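Local coordinates for protein alginate lyase, family PL7 (Zobellia galactanivorans, PDB 4BE3) that breaks down alginate, the brown-algal polysaccharide, as an exolytic lyase of polysaccharide lyase family PL7, at residues A[39-43]-A[44-48]; A[179-182]-A[183-187]; A[270-273]-A[274-278]; A[284-287]-A[288-292]. All coordinates share one frame; numbering follows the deposited sequence. Where two conformers were deposited one is given.

Overall arrangement
The four contacts follow one another along the chain without nesting or crossing, each a local turn or cap. Contact 1 closes the hairpin of strands 36-41 and 44-52, at one border of the seven-stranded antiparallel sheet. Contact 2 turns the chain from strand 181-182, in the other large sheet, toward strand 187-194 of the seven-stranded one; in the conformer given, Trp46 of contact 1 touches the Glu186 side chain here. Contact 3 shapes the long loop after strand 260-262, its centre about 35 Å from that of contact 1 and across the chain's centre. Contact 4 starts helix 286-291, which packs on strand 44-52 and leads into strand 295-306, the next neighbour of strand 44-52.

Contact 1: A[39-43]-A[44-48]; sequences EHENE and TDWVV
His40 holds its ring anti to the backbone N (chi1 -175°) and Asp45 folds its carboxylate back beside its own N (chi1 -70°), which brings the two together on one face of a beta hairpin with a two-residue type II' turn. The imidazole donates from ND1 to Asp45 OD1, which lies near the ring plane at the edge, with ring and carboxylate planes 53° apart. The modelled ND1 to OD1 distance is very short, and its exact value is doubtful. Lys2 forms a salt bridge with Asp45 OD2, so each carboxylate oxygen has a partner. A histidine and an acid suit this non-hydrogen-bonded pair, where the side chains supply a link that the backbones do not.

Backbone bonds flank it: Glu41 N reaches Thr44 O at 2.9 Å, and Trp46 N reaches Glu39 O at 2.8 Å. Asn42 takes the positive phi of the turn, which asparagine tolerates better than most residues.

On the other face, Glu39 CB rests 3.7 Å from Val48 CG2, and the methyl CG2 of Thr44 covers part of one indole face of Trp46. Lys87 joins Glu41 OE1 in a salt bridge and makes a cation-pi contact with Trp46. Between Glu41 and the indole a water accepts from Trp46 NE1 at 2.8 Å and donates to both Glu41 O and Glu41 OE1.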
ATOM      1  N   GLU A  39      30.517   0.151  -1.467  1.00 31.72           N
ATOM      2  CA  GLU A  39      31.856   0.755  -1.585  1.00 34.45           C
ATOM      3  C   GLU A  39      31.995   1.639  -0.392  1.00 36.71           C
ATOM      4  O   GLU A  39      31.047   2.312   0.013  1.00 34.78           O
ATOM      5  CB  GLU A  39      32.054   1.641  -2.898  1.00 38.48           C
ATOM      6  CG  GLU A  39      33.557   1.871  -3.017  1.00 47.95           C
ATOM      7  CD  GLU A  39      34.046   2.044  -4.411  1.00 47.45           C
ATOM      8  OE1 GLU A  39      33.581   1.364  -5.415  1.00 40.52           O
ATOM      9  OE2 GLU A  39      34.950   2.903  -4.490  1.00 46.79           O
ATOM     10  N   HIS A  40      33.194   1.576   0.217  1.00 42.83           N
ATOM     11  CA  HIS A  40      33.503   2.350   1.422  1.00 43.96           C
ATOM     12  C   HIS A  40      34.348   3.561   1.043  1.00 41.47           C
ATOM     13  O   HIS A  40      35.304   3.427   0.283  1.00 41.69           O
ATOM     14  CB  HIS A  40      34.264   1.451   2.518  1.00 45.77           C
ATOM     15  CG  HIS A  40      34.476   2.236   3.813  1.00 61.09           C
ATOM     16  ND1 HIS A  40      33.413   2.596   4.655  1.00 63.00           N
ATOM     17  CD2 HIS A  40      35.627   2.866   4.344  1.00 66.68           C
ATOM     18  CE1 HIS A  40      33.869   3.360   5.678  1.00 64.88           C
ATOM     19  NE2 HIS A  40      35.229   3.525   5.497  1.00 75.71           N
ATOM     20  N   GLU A  41      34.031   4.751   1.534  1.00 42.43           N
ATOM     21  CA  GLU A  41      34.811   5.939   1.197  1.00 47.56           C
ATOM     22  C   GLU A  41      34.914   6.963   2.321  1.00 55.93           C
ATOM     23  O   GLU A  41      33.866   7.482   2.760  1.00 53.37           O
ATOM     24  CB  GLU A  41      34.144   6.647   0.061  1.00 48.53           C
ATOM     25  CG  GLU A  41      35.021   7.685  -0.604  1.00 56.46           C
ATOM     26  CD  GLU A  41      34.148   8.535  -1.520  1.00 53.29           C
ATOM     27  OE1 GLU A  41      33.066   8.959  -1.043  1.00 45.26           O
ATOM     28  OE2 GLU A  41      34.544   8.677  -2.679  1.00 48.51           O
ATOM     29  N   ASN A  42      36.161   7.259   2.794  1.00 59.99           N
ATOM     30  CA  ASN A  42      36.378   7.956   4.140  1.00 64.85           C
ATOM     31  C   ASN A  42      35.440   7.393   5.209  1.00 62.19           C
ATOM     32  O   ASN A  42      35.594   6.245   5.560  1.00 67.88           O
ATOM     33  CB  ASN A  42      36.255   9.495   4.051  1.00 75.67           C
ATOM     34  CG  ASN A  42      36.774  10.032   2.714  1.00 87.35           C
ATOM     35  OD1 ASN A  42      37.911   9.753   2.347  1.00 92.39           O
ATOM     36  ND2 ASN A  42      35.930  10.759   1.958  1.00 84.71           N
ATOM     37  N   GLU A  43      34.456   8.128   5.697  0.50 52.55           N
ATOM     38  CA  GLU A  43      33.681   7.575   6.791  0.50 52.71           C
ATOM     39  C   GLU A  43      32.287   7.099   6.436  0.50 48.18           C
ATOM     40  O   GLU A  43      31.548   6.854   7.350  0.50 44.86           O
ATOM     41  CB  GLU A  43      33.571   8.577   7.934  0.50 59.79           C
ATOM     42  CG  GLU A  43      34.905   8.892   8.628  0.50 66.78           C
ATOM     43  CD  GLU A  43      35.720   9.926   7.856  0.50 73.71           C
ATOM     44  OE1 GLU A  43      35.160  10.970   7.439  0.50 67.48           O
ATOM     45  OE2 GLU A  43      36.931   9.692   7.642  0.50 78.08           O
ATOM     46  N   THR A  44      31.942   6.955   5.140  1.00 49.00           N
ATOM     47  CA  THR A  44      30.592   6.502   4.709  1.00 45.41           C
ATOM     48  C   THR A  44      30.650   5.253   3.808  1.00 39.33           C
ATOM     49  O   THR A  44      31.507   5.116   2.968  1.00 42.64           O
ATOM     50  CB  THR A  44      29.918   7.632   3.881  1.00 49.05           C
ATOM     51  OG1 THR A  44      30.038   8.828   4.623  1.00 54.39           O
ATOM     52  CG2 THR A  44      28.390   7.393   3.544  1.00 41.18           C
ATOM     53  N   ASP A  45      29.676   4.359   3.995  1.00 38.21           N
ATOM     54  CA  ASP A  45      29.500   3.225   3.094  1.00 39.11           C
ATOM     55  C   ASP A  45      28.366   3.609   2.070  1.00 31.04           C
ATOM     56  O   ASP A  45      27.386   4.257   2.483  1.00 31.34           O
ATOM     57  CB  ASP A  45      29.056   2.056   3.909  1.00 39.60           C
ATOM     58  CG  ASP A  45      30.238   1.543   4.827  1.00 48.26           C
ATOM     59  OD1 ASP A  45      31.350   1.405   4.301  1.00 42.16           O
ATOM     60  OD2 ASP A  45      29.984   1.307   5.996  1.00 50.34           O
ATOM     61  N   TRP A  46      28.469   3.114   0.833  1.00 28.79           N
ATOM     62  CA  TRP A  46      27.480   3.493  -0.203  1.00 28.69           C
ATOM     63  C   TRP A  46      27.072   2.226  -0.905  1.00 26.79           C
ATOM     64  O   TRP A  46      27.892   1.335  -1.091  1.00 29.40           O
ATOM     65  CB  TRP A  46      28.212   4.443  -1.285  1.00 26.48           C
ATOM     66  CG  TRP A  46      28.674   5.736  -0.731  1.00 29.51           C
ATOM     67  CD1 TRP A  46      29.889   6.019  -0.084  1.00 30.89           C
ATOM     68  CD2 TRP A  46      27.959   7.020  -0.785  1.00 28.30           C
ATOM     69  NE1 TRP A  46      29.905   7.344   0.359  1.00 33.88           N
ATOM     70  CE2 TRP A  46      28.804   8.001  -0.061  1.00 30.38           C
ATOM     71  CE3 TRP A  46      26.760   7.441  -1.363  1.00 25.70           C
ATOM     72  CZ2 TRP A  46      28.416   9.340   0.110  1.00 31.89           C
ATOM     73  CZ3 TRP A  46      26.370   8.796  -1.202  1.00 27.74           C
ATOM     74  CH2 TRP A  46      27.199   9.719  -0.507  1.00 30.08           C
ATOM     75  N   VAL A  47      25.823   2.167  -1.354  1.00 25.74           N
ATOM     76  CA  VAL A  47      25.378   1.110  -2.136  1.00 22.90           C
ATOM     77  C   VAL A  47      25.606   1.558  -3.608  1.00 25.54           C
ATOM     78  O   VAL A  47      25.074   2.666  -3.967  1.00 23.75           O
ATOM     79  CB  VAL A  47      23.871   0.922  -1.942  1.00 26.53           C
ATOM     80  CG1 VAL A  47      23.401  -0.156  -2.880  1.00 25.55           C
ATOM     81  CG2 VAL A  47      23.575   0.583  -0.423  1.00 27.24           C
ATOM     82  N   VAL A  48      26.346   0.754  -4.363  1.00 24.99           N
ATOM     83  CA  VAL A  48      26.689   1.147  -5.715  1.00 26.88           C
ATOM     84  C   VAL A  48      25.765   0.449  -6.632  1.00 27.18           C
ATOM     85  O   VAL A  48      25.626  -0.775  -6.526  1.00 25.89           O
ATOM     86  CB  VAL A  48      28.137   0.754  -6.044  1.00 28.58           C
ATOM     87  CG1 VAL A  48      28.540   1.051  -7.523  1.00 25.50           C
ATOM     88  CG2 VAL A  48      29.151   1.469  -5.156  1.00 28.06           C
TER
HETATM   89  O   HOH W   1      32.029   8.858   1.269  1.00 42.30           O
HETATM   90  O   HOH W   2      33.009   9.715   4.364  1.00 55.19           O

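Contact 2: A[179-182]-A[183-187]; sequences DGIA and LGEEF
Ala182 and Glu185 are the ends of a type II beta turn, closed by Glu185 N donating to Ala182 O at 3.1 Å. Gly184 takes the third place, with a positive phi at which a beta carbon would press on the carbonyl oxygen of Leu183.

The side chain of Glu185 adds a second bond across the turn. With CG anti to its N (chi1 -176°) and the chain extended beyond, it carries OE1 back to Ala182 N, 2.9 Å away, in a nearly straight bond (167°) that uses the anti lone pair. Ala182 is thus gripped through both its carbonyl and its amide. A water donates to Glu185 OE1 and to Gly180 O, the latter at 2.8 Å, while OE2 bonds to His207. Replacing Glu185 by an alanine would probably leave the amide of Ala182 and the imidazole of His207 without their acceptor and remove the side-chain tie across the turn.

Ile181 crosses Glu185 at about a right angle, its CG2 lying 3.8 Å from Glu185 CB and 4.0 Å from Phe187 CD1, so the branched side chain fills the space between acid and ring. A second water donates to Ala182 O at 3.0 Å and to Glu185 O at 2.7 Å, beside the edge of the Phe187 ring. The whole is a type II turn with a side-chain-to-backbone bond across it, and here it carries the chain from one sheet to the other of the beta jelly roll of PL7 lyases.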
ATOM      1  N   ASP A 179      24.431  26.337 -12.823  1.00 29.78           N
ATOM      2  CA  ASP A 179      23.871  25.973 -11.531  1.00 27.69           C
ATOM      3  C   ASP A 179      23.818  24.400 -11.382  1.00 32.00           C
ATOM      4  O   ASP A 179      23.085  23.907 -10.543  1.00 28.14           O
ATOM      5  CB  ASP A 179      22.439  26.530 -11.409  1.00 30.82           C
ATOM      6  CG  ASP A 179      21.514  26.042 -12.522  1.00 36.10           C
ATOM      7  OD1 ASP A 179      22.021  25.822 -13.705  1.00 35.68           O
ATOM      8  OD2 ASP A 179      20.265  25.776 -12.254  1.00 34.40           O
ATOM      9  N   GLY A 180      24.576  23.637 -12.140  1.00 26.12           N
ATOM     10  CA  GLY A 180      24.412  22.143 -12.028  1.00 22.58           C
ATOM     11  C   GLY A 180      25.164  21.433 -10.908  1.00 24.77           C
ATOM     12  O   GLY A 180      25.738  22.043  -9.982  1.00 23.54           O
ATOM     13  N   ILE A 181      25.217  20.111 -11.059  1.00 20.45           N
ATOM     14  CA  ILE A 181      25.653  19.186  -9.963  1.00 22.87           C
ATOM     15  C   ILE A 181      26.774  18.376 -10.571  1.00 23.38           C
ATOM     16  O   ILE A 181      26.602  17.795 -11.619  1.00 22.41           O
ATOM     17  CB  ILE A 181      24.450  18.261  -9.529  1.00 20.41           C
ATOM     18  CG1 ILE A 181      23.258  19.135  -9.035  1.00 22.77           C
ATOM     19  CG2 ILE A 181      25.026  17.242  -8.492  1.00 19.56           C
ATOM     20  CD1 ILE A 181      23.515  20.018  -7.789  1.00 24.34           C
ATOM     21  N   ALA A 182      27.936  18.342  -9.893  1.00 23.14           N
ATOM     22  CA  ALA A 182      29.130  17.585 -10.361  1.00 24.22           C
ATOM     23  C   ALA A 182      28.974  16.050 -10.149  1.00 25.98           C
ATOM     24  O   ALA A 182      28.221  15.607  -9.267  1.00 24.00           O
ATOM     25  CB  ALA A 182      30.397  18.134  -9.567  1.00 25.93           C
ATOM     26  N   LEU A 183      29.703  15.257 -10.887  1.00 24.26           N
ATOM     27  CA  LEU A 183      29.893  13.848 -10.446  1.00 22.63           C
ATOM     28  C   LEU A 183      30.466  13.828  -9.095  1.00 25.88           C
ATOM     29  O   LEU A 183      31.354  14.643  -8.757  1.00 24.77           O
ATOM     30  CB  LEU A 183      30.864  13.078 -11.408  1.00 22.79           C
ATOM     31  CG  LEU A 183      30.332  13.017 -12.875  1.00 23.34           C
ATOM     32  CD1 LEU A 183      31.388  12.295 -13.670  1.00 24.76           C
ATOM     33  CD2 LEU A 183      28.947  12.245 -12.913  1.00 21.83           C
ATOM     34  N   GLY A 184      29.941  12.925  -8.252  1.00 24.32           N
ATOM     35  CA  GLY A 184      30.552  12.771  -6.932  1.00 26.31           C
ATOM     36  C   GLY A 184      29.963  13.802  -5.966  1.00 28.70           C
ATOM     37  O   GLY A 184      30.374  13.840  -4.774  1.00 27.59           O
ATOM     38  N   GLU A 185      29.011  14.617  -6.415  1.00 24.20           N
ATOM     39  CA  GLU A 185      28.396  15.640  -5.528  1.00 23.47           C
ATOM     40  C   GLU A 185      27.052  15.108  -4.964  1.00 24.39           C
ATOM     41  O   GLU A 185      26.163  14.740  -5.742  1.00 25.02           O
ATOM     42  CB  GLU A 185      28.114  16.929  -6.282  1.00 24.80           C
ATOM     43  CG  GLU A 185      27.574  18.027  -5.379  1.00 27.94           C
ATOM     44  CD  GLU A 185      27.528  19.422  -6.044  1.00 32.91           C
ATOM     45  OE1 GLU A 185      27.781  19.560  -7.286  1.00 29.06           O
ATOM     46  OE2 GLU A 185      27.377  20.405  -5.304  1.00 29.79           O
ATOM     47  N   GLU A 186      26.894  15.070  -3.621  1.00 24.81           N
ATOM     48  CA  GLU A 186      25.690  14.537  -3.011  0.50 23.35           C
ATOM     49  C   GLU A 186      24.454  15.346  -3.303  1.00 24.44           C
ATOM     50  O   GLU A 186      24.479  16.565  -3.183  1.00 23.38           O
ATOM     51  CB  GLU A 186      25.890  14.506  -1.469  0.50 23.83           C
ATOM     52  CG  GLU A 186      26.909  13.487  -1.129  0.50 22.47           C
ATOM     53  CD  GLU A 186      26.999  13.080   0.372  0.50 25.39           C
ATOM     54  OE1 GLU A 186      26.008  13.030   1.075  0.50 28.94           O
ATOM     55  OE2 GLU A 186      28.109  12.738   0.789  0.50 26.18           O
ATOM     56  N   PHE A 187      23.306  14.678  -3.599  1.00 20.95           N
ATOM     57  CA  PHE A 187      22.028  15.399  -3.560  1.00 20.48           C
ATOM     58  C   PHE A 187      20.944  14.393  -3.088  1.00 20.94           C
ATOM     59  O   PHE A 187      21.224  13.169  -3.032  1.00 21.71           O
ATOM     60  CB  PHE A 187      21.654  16.007  -4.967  1.00 18.71           C
ATOM     61  CG  PHE A 187      21.532  14.997  -6.083  1.00 19.49           C
ATOM     62  CD1 PHE A 187      22.689  14.568  -6.725  1.00 19.66           C
ATOM     63  CD2 PHE A 187      20.266  14.518  -6.444  1.00 18.89           C
ATOM     64  CE1 PHE A 187      22.586  13.663  -7.823  1.00 22.12           C
ATOM     65  CE2 PHE A 187      20.143  13.615  -7.557  1.00 19.61           C
ATOM     66  CZ  PHE A 187      21.303  13.215  -8.252  1.00 19.52           C
TER
HETATM   67  O   HOH W   3      28.031  21.866  -8.400  1.00 26.60           O
HETATM   68  O   HOH W   4      26.159  13.681  -8.255  1.00 17.32           O

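Contact 3: A[270-273]-A[274-278]; sequences EDNL and VWSTG
Asn272 reaches forward along the chain with its side-chain oxygen, OD1, which accepts from two successive backbone amides: Val274 N and Trp275 N, each 3.0 Å from it. They arrive differently. Val274 N lies in the plane of the amide carbonyl, whereas Trp275 N stands 55° out of it, off the lone pairs, so two donors share one oxygen without competing for the same direction. The backbone oxygen of Asn272 takes a third amide, with Ser276 N donating to Asn272 O at 2.9 Å, and a weak bond from Trp275 N falls on that same oxygen.

Side chains complete this inner layer. The amide of Asn272 and the indole of Trp275 run alongside each other, pointing the same way with planes 80° apart, and OD1 sits at the ring edge, 3.6 Å from Trp275 CD1. Ser276 OG lies 3.4 Å from Asn272 CB, a place where a small residue fits. Side-chain and main-chain oxygens of one asparagine thus each hold a downstream amide, the pattern of an Asx motif; the short side chain of asparagine carries a carbonyl at just the length needed. Its CG stands anti to the backbone N (chi1 -175°), which sets OD1 over the amides that follow.

Further out, Val274 CG1 covers part of one face of the Trp275 ring from 3.4 Å above its plane, and the indole also packs on Met163 and Gln263. Asn265 bonds through ND2 to Trp275 O and through its backbone N to Thr277 OG1, while Val274 pairs by backbone with Ala101. The Trp275 side chain lies about 13 Å from the bound meso-tartaric acid.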
ATOM      1  N   GLU A 270      19.029   7.609 -35.720  1.00 27.35           N
ATOM      2  CA  GLU A 270      18.049   7.732 -36.811  1.00 35.72           C
ATOM      3  C   GLU A 270      16.768   7.012 -36.468  1.00 36.36           C
ATOM      4  O   GLU A 270      15.690   7.374 -36.907  1.00 40.47           O
ATOM      5  CB  GLU A 270      18.704   7.222 -38.179  1.00 37.19           C
ATOM      6  CG  GLU A 270      19.924   8.041 -38.602  1.00 45.76           C
ATOM      7  CD  GLU A 270      21.148   7.939 -37.611  1.00 64.33           C
ATOM      8  OE1 GLU A 270      21.330   6.800 -37.055  1.00 45.46           O
ATOM      9  OE2 GLU A 270      21.872   8.994 -37.305  1.00 60.82           O
ATOM     10  N   ASP A 271      16.831   5.971 -35.687  1.00 35.88           N
ATOM     11  CA  ASP A 271      15.596   5.282 -35.334  1.00 36.97           C
ATOM     12  C   ASP A 271      14.732   5.978 -34.274  1.00 38.55           C
ATOM     13  O   ASP A 271      13.535   5.788 -34.246  1.00 35.60           O
ATOM     14  CB  ASP A 271      15.888   3.840 -34.902  1.00 47.75           C
ATOM     15  CG  ASP A 271      16.466   2.993 -36.146  1.00 52.21           C
ATOM     16  OD1 ASP A 271      16.413   3.472 -37.336  1.00 53.95           O
ATOM     17  OD2 ASP A 271      16.984   1.897 -35.916  1.00 59.48           O
ATOM     18  N   ASN A 272      15.334   6.759 -33.378  1.00 28.84           N
ATOM     19  CA  ASN A 272      14.510   7.507 -32.425  1.00 29.50           C
ATOM     20  C   ASN A 272      15.461   8.632 -31.897  1.00 28.06           C
ATOM     21  O   ASN A 272      16.321   8.376 -31.055  1.00 21.65           O
ATOM     22  CB  ASN A 272      14.175   6.635 -31.244  1.00 30.93           C
ATOM     23  CG  ASN A 272      13.232   7.323 -30.307  1.00 32.36           C
ATOM     24  OD1 ASN A 272      13.427   8.490 -29.915  1.00 23.99           O
ATOM     25  ND2 ASN A 272      12.229   6.575 -29.853  1.00 37.58           N
ATOM     26  N   LEU A 273      15.328   9.797 -32.479  1.00 25.53           N
ATOM     27  CA  LEU A 273      16.193  10.950 -32.093  0.50 25.02           C
ATOM     28  C   LEU A 273      16.078  11.440 -30.665  1.00 23.98           C
ATOM     29  O   LEU A 273      16.840  12.246 -30.269  1.00 24.56           O
ATOM     30  CB  LEU A 273      16.022  12.197 -33.045  0.50 26.90           C
ATOM     31  CG  LEU A 273      17.286  13.076 -33.033  0.50 26.48           C
ATOM     32  CD1 LEU A 273      18.435  12.375 -33.711  0.50 23.66           C
ATOM     33  CD2 LEU A 273      17.096  14.418 -33.779  0.50 31.24           C
ATOM     34  N   VAL A 274      15.102  10.996 -29.851  1.00 21.09           N
ATOM     35  CA  VAL A 274      14.995  11.436 -28.465  1.00 19.36           C
ATOM     36  C   VAL A 274      15.623  10.442 -27.495  1.00 20.61           C
ATOM     37  O   VAL A 274      16.293  10.836 -26.512  1.00 20.68           O
ATOM     38  CB  VAL A 274      13.533  11.609 -28.049  1.00 22.13           C
ATOM     39  CG1 VAL A 274      13.344  11.996 -26.526  1.00 23.26           C
ATOM     40  CG2 VAL A 274      12.933  12.704 -28.952  1.00 23.75           C
ATOM     41  N   TRP A 275      15.512   9.139 -27.835  1.00 19.95           N
ATOM     42  CA  TRP A 275      15.952   8.082 -26.857  1.00 19.31           C
ATOM     43  C   TRP A 275      17.026   7.121 -27.378  1.00 20.42           C
ATOM     44  O   TRP A 275      17.537   6.382 -26.551  1.00 22.93           O
ATOM     45  CB  TRP A 275      14.697   7.173 -26.516  1.00 21.27           C
ATOM     46  CG  TRP A 275      13.629   7.971 -25.855  1.00 22.37           C
ATOM     47  CD1 TRP A 275      12.455   8.492 -26.401  1.00 26.38           C
ATOM     48  CD2 TRP A 275      13.586   8.358 -24.422  1.00 19.86           C
ATOM     49  NE1 TRP A 275      11.723   9.145 -25.422  1.00 23.35           N
ATOM     50  CE2 TRP A 275      12.376   9.132 -24.248  1.00 24.66           C
ATOM     51  CE3 TRP A 275      14.468   8.196 -23.350  1.00 19.65           C
ATOM     52  CZ2 TRP A 275      12.021   9.677 -22.979  1.00 23.88           C
ATOM     53  CZ3 TRP A 275      14.104   8.710 -22.062  1.00 23.35           C
ATOM     54  CH2 TRP A 275      12.918   9.419 -21.882  1.00 23.45           C
ATOM     55  N   SER A 276      17.318   7.067 -28.708  1.00 20.04           N
ATOM     56  CA  SER A 276      18.357   6.119 -29.203  1.00 19.14           C
ATOM     57  C   SER A 276      19.637   6.924 -29.357  1.00 18.90           C
ATOM     58  O   SER A 276      19.706   7.774 -30.198  1.00 19.95           O
ATOM     59  CB  SER A 276      17.925   5.483 -30.589  1.00 22.61           C
ATOM     60  OG  SER A 276      16.724   4.703 -30.222  1.00 24.11           O
ATOM     61  N   THR A 277      20.600   6.641 -28.464  1.00 19.53           N
ATOM     62  CA  THR A 277      21.693   7.572 -28.273  1.00 20.50           C
ATOM     63  C   THR A 277      22.990   7.247 -29.048  1.00 22.01           C
ATOM     64  O   THR A 277      23.896   8.051 -29.048  1.00 22.72           O
ATOM     65  CB  THR A 277      22.033   7.606 -26.788  1.00 20.64           C
ATOM     66  OG1 THR A 277      22.165   6.240 -26.289  1.00 22.04           O
ATOM     67  CG2 THR A 277      20.816   8.160 -26.015  1.00 18.97           C
ATOM     68  N   GLY A 278      23.062   6.062 -29.653  1.00 21.63           N
ATOM     69  CA  GLY A 278      24.205   5.779 -30.581  1.00 25.80           C
ATOM     70  C   GLY A 278      25.553   5.856 -29.865  1.00 27.48           C
ATOM     71  O   GLY A 278      26.515   6.297 -30.460  1.00 25.72           O
TER

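Contact 4: A[284-287]-A[288-292]; sequences GDIA and KQYAN
Ile286 lays its methyl CG2 over one face of the Tyr290 ring, 3.8 Å from the centroid and 17° off the ring normal, a CH-pi contact one helical turn along. With CG1 beside the backbone N (chi1 -56°), the CG2 branch stands anti to that N and runs alongside the Tyr290 side chain, pointing the same way. On the backbone, Tyr290 N donates to Ile286 O at 2.9 Å. The ring is fixed from outside as well: its OH bonds to Asp34 O, and Lys50 makes a cation-pi contact with it.

Asp285 is the N-cap of helix 286-291. Its OD1 accepts from Lys288 N at 2.8 Å, met from 44° above the carboxylate plane, while OD2 forms a salt bridge with Lys288 NZ at 3.5 Å. Gln289 N donates to Asp285 O at 3.1 Å, and Gln289 NE2 adds a weak bond to that oxygen besides its bond to Ser54 O. An alanine in place of Asp285 would probably leave the Lys288 amide uncapped and its ammonium without this counter-charge.

A short, acceptor-bearing acid suits a helix start, where early amides lack carbonyl partners and its negative charge is likely to balance the positive end of the helix dipole.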
ATOM      1  N   GLY A 284      28.162  -5.136 -26.824  1.00 40.41           N
ATOM      2  CA  GLY A 284      27.530  -5.737 -25.687  1.00 40.46           C
ATOM      3  C   GLY A 284      28.501  -6.305 -24.655  1.00 39.51           C
ATOM      4  O   GLY A 284      28.053  -6.863 -23.626  1.00 35.91           O
ATOM      5  N   ASP A 285      29.795  -6.119 -24.862  1.00 37.14           N
ATOM      6  CA  ASP A 285      30.747  -6.742 -23.950  1.00 39.55           C
ATOM      7  C   ASP A 285      30.852  -5.883 -22.717  1.00 36.75           C
ATOM      8  O   ASP A 285      31.366  -4.763 -22.763  1.00 33.98           O
ATOM      9  CB  ASP A 285      32.114  -6.786 -24.652  1.00 42.63           C
ATOM     10  CG  ASP A 285      33.200  -7.461 -23.819  1.00 44.87           C
ATOM     11  OD1 ASP A 285      33.506  -7.128 -22.668  1.00 40.67           O
ATOM     12  OD2 ASP A 285      33.896  -8.284 -24.434  1.00 52.07           O
ATOM     13  N   ILE A 286      30.408  -6.399 -21.589  1.00 38.41           N
ATOM     14  CA  ILE A 286      30.275  -5.522 -20.404  1.00 36.44           C
ATOM     15  C   ILE A 286      31.658  -5.087 -19.905  1.00 38.81           C
ATOM     16  O   ILE A 286      31.862  -3.931 -19.561  1.00 33.53           O
ATOM     17  CB  ILE A 286      29.348  -6.148 -19.269  1.00 34.44           C
ATOM     18  CG1 ILE A 286      27.921  -6.484 -19.889  1.00 37.15           C
ATOM     19  CG2 ILE A 286      29.478  -5.382 -17.913  1.00 34.35           C
ATOM     20  CD1 ILE A 286      26.813  -7.047 -18.885  1.00 38.54           C
ATOM     21  N   ALA A 287      32.631  -6.022 -19.794  1.00 37.13           N
ATOM     22  CA  ALA A 287      33.949  -5.637 -19.348  1.00 38.08           C
ATOM     23  C   ALA A 287      34.567  -4.581 -20.287  1.00 35.03           C
ATOM     24  O   ALA A 287      35.183  -3.664 -19.785  1.00 39.21           O
ATOM     25  CB  ALA A 287      34.930  -6.916 -19.307  1.00 40.68           C
ATOM     26  N   LYS A 288      34.394  -4.657 -21.609  1.00 34.70           N
ATOM     27  CA  LYS A 288      34.991  -3.622 -22.493  1.00 34.27           C
ATOM     28  C   LYS A 288      34.264  -2.213 -22.319  1.00 33.67           C
ATOM     29  O   LYS A 288      34.892  -1.179 -22.277  1.00 33.00           O
ATOM     30  CB  LYS A 288      34.885  -4.016 -24.012  1.00 36.29           C
ATOM     31  CG  LYS A 288      35.862  -5.078 -24.448  1.00 48.76           C
ATOM     32  CD  LYS A 288      35.761  -5.186 -25.975  1.00 52.41           C
ATOM     33  CE  LYS A 288      36.452  -6.505 -26.419  1.00 71.09           C
ATOM     34  NZ  LYS A 288      35.624  -7.361 -27.338  1.00 67.62           N
ATOM     35  N   GLN A 289      32.960  -2.247 -22.101  1.00 31.91           N
ATOM     36  CA  GLN A 289      32.223  -0.995 -21.825  1.00 27.78           C
ATOM     37  C   GLN A 289      32.726  -0.400 -20.488  1.00 29.36           C
ATOM     38  O   GLN A 289      32.987   0.774 -20.359  1.00 30.09           O
ATOM     39  CB  GLN A 289      30.712  -1.343 -21.719  1.00 29.43           C
ATOM     40  CG  GLN A 289      30.159  -1.617 -23.151  1.00 29.26           C
ATOM     41  CD  GLN A 289      28.717  -2.019 -22.999  1.00 32.74           C
ATOM     42  OE1 GLN A 289      27.882  -1.135 -22.919  1.00 28.00           O
ATOM     43  NE2 GLN A 289      28.406  -3.316 -22.930  1.00 28.08           N
ATOM     44  N   TYR A 290      32.940  -1.249 -19.503  1.00 31.86           N
ATOM     45  CA  TYR A 290      33.429  -0.745 -18.241  1.00 30.35           C
ATOM     46  C   TYR A 290      34.816  -0.141 -18.303  1.00 33.68           C
ATOM     47  O   TYR A 290      35.163   0.706 -17.488  1.00 35.19           O
ATOM     48  CB  TYR A 290      33.395  -1.813 -17.107  1.00 32.89           C
ATOM     49  CG  TYR A 290      32.005  -2.011 -16.498  1.00 31.86           C
ATOM     50  CD1 TYR A 290      30.912  -1.318 -17.015  1.00 30.90           C
ATOM     51  CD2 TYR A 290      31.776  -3.042 -15.574  1.00 34.23           C
ATOM     52  CE1 TYR A 290      29.577  -1.560 -16.459  1.00 28.85           C
ATOM     53  CE2 TYR A 290      30.531  -3.308 -15.031  1.00 33.78           C
ATOM     54  CZ  TYR A 290      29.452  -2.522 -15.387  1.00 30.84           C
ATOM     55  OH  TYR A 290      28.224  -2.819 -14.816  1.00 29.50           O
ATOM     56  N   ALA A 291      35.649  -0.657 -19.213  1.00 35.69           N
ATOM     57  CA  ALA A 291      36.991  -0.164 -19.345  1.00 37.84           C
ATOM     58  C   ALA A 291      37.055   1.074 -20.180  1.00 38.18           C
ATOM     59  O   ALA A 291      38.103   1.768 -20.231  1.00 36.54           O
ATOM     60  CB  ALA A 291      37.888  -1.275 -19.993  1.00 41.14           C
ATOM     61  N   ASN A 292      35.963   1.408 -20.847  1.00 30.86           N
ATOM     62  CA  ASN A 292      36.069   2.586 -21.808  1.00 29.97           C
ATOM     63  C   ASN A 292      34.946   3.623 -21.539  1.00 31.18           C
ATOM     64  O   ASN A 292      34.546   4.368 -22.461  1.00 30.90           O
ATOM     65  CB  ASN A 292      35.924   2.064 -23.252  1.00 32.13           C
ATOM     66  CG  ASN A 292      37.188   1.290 -23.699  1.00 43.77           C
ATOM     67  OD1 ASN A 292      37.272   0.050 -23.580  1.00 42.79           O
ATOM     68  ND2 ASN A 292      38.195   2.019 -24.045  1.00 35.08           N
TER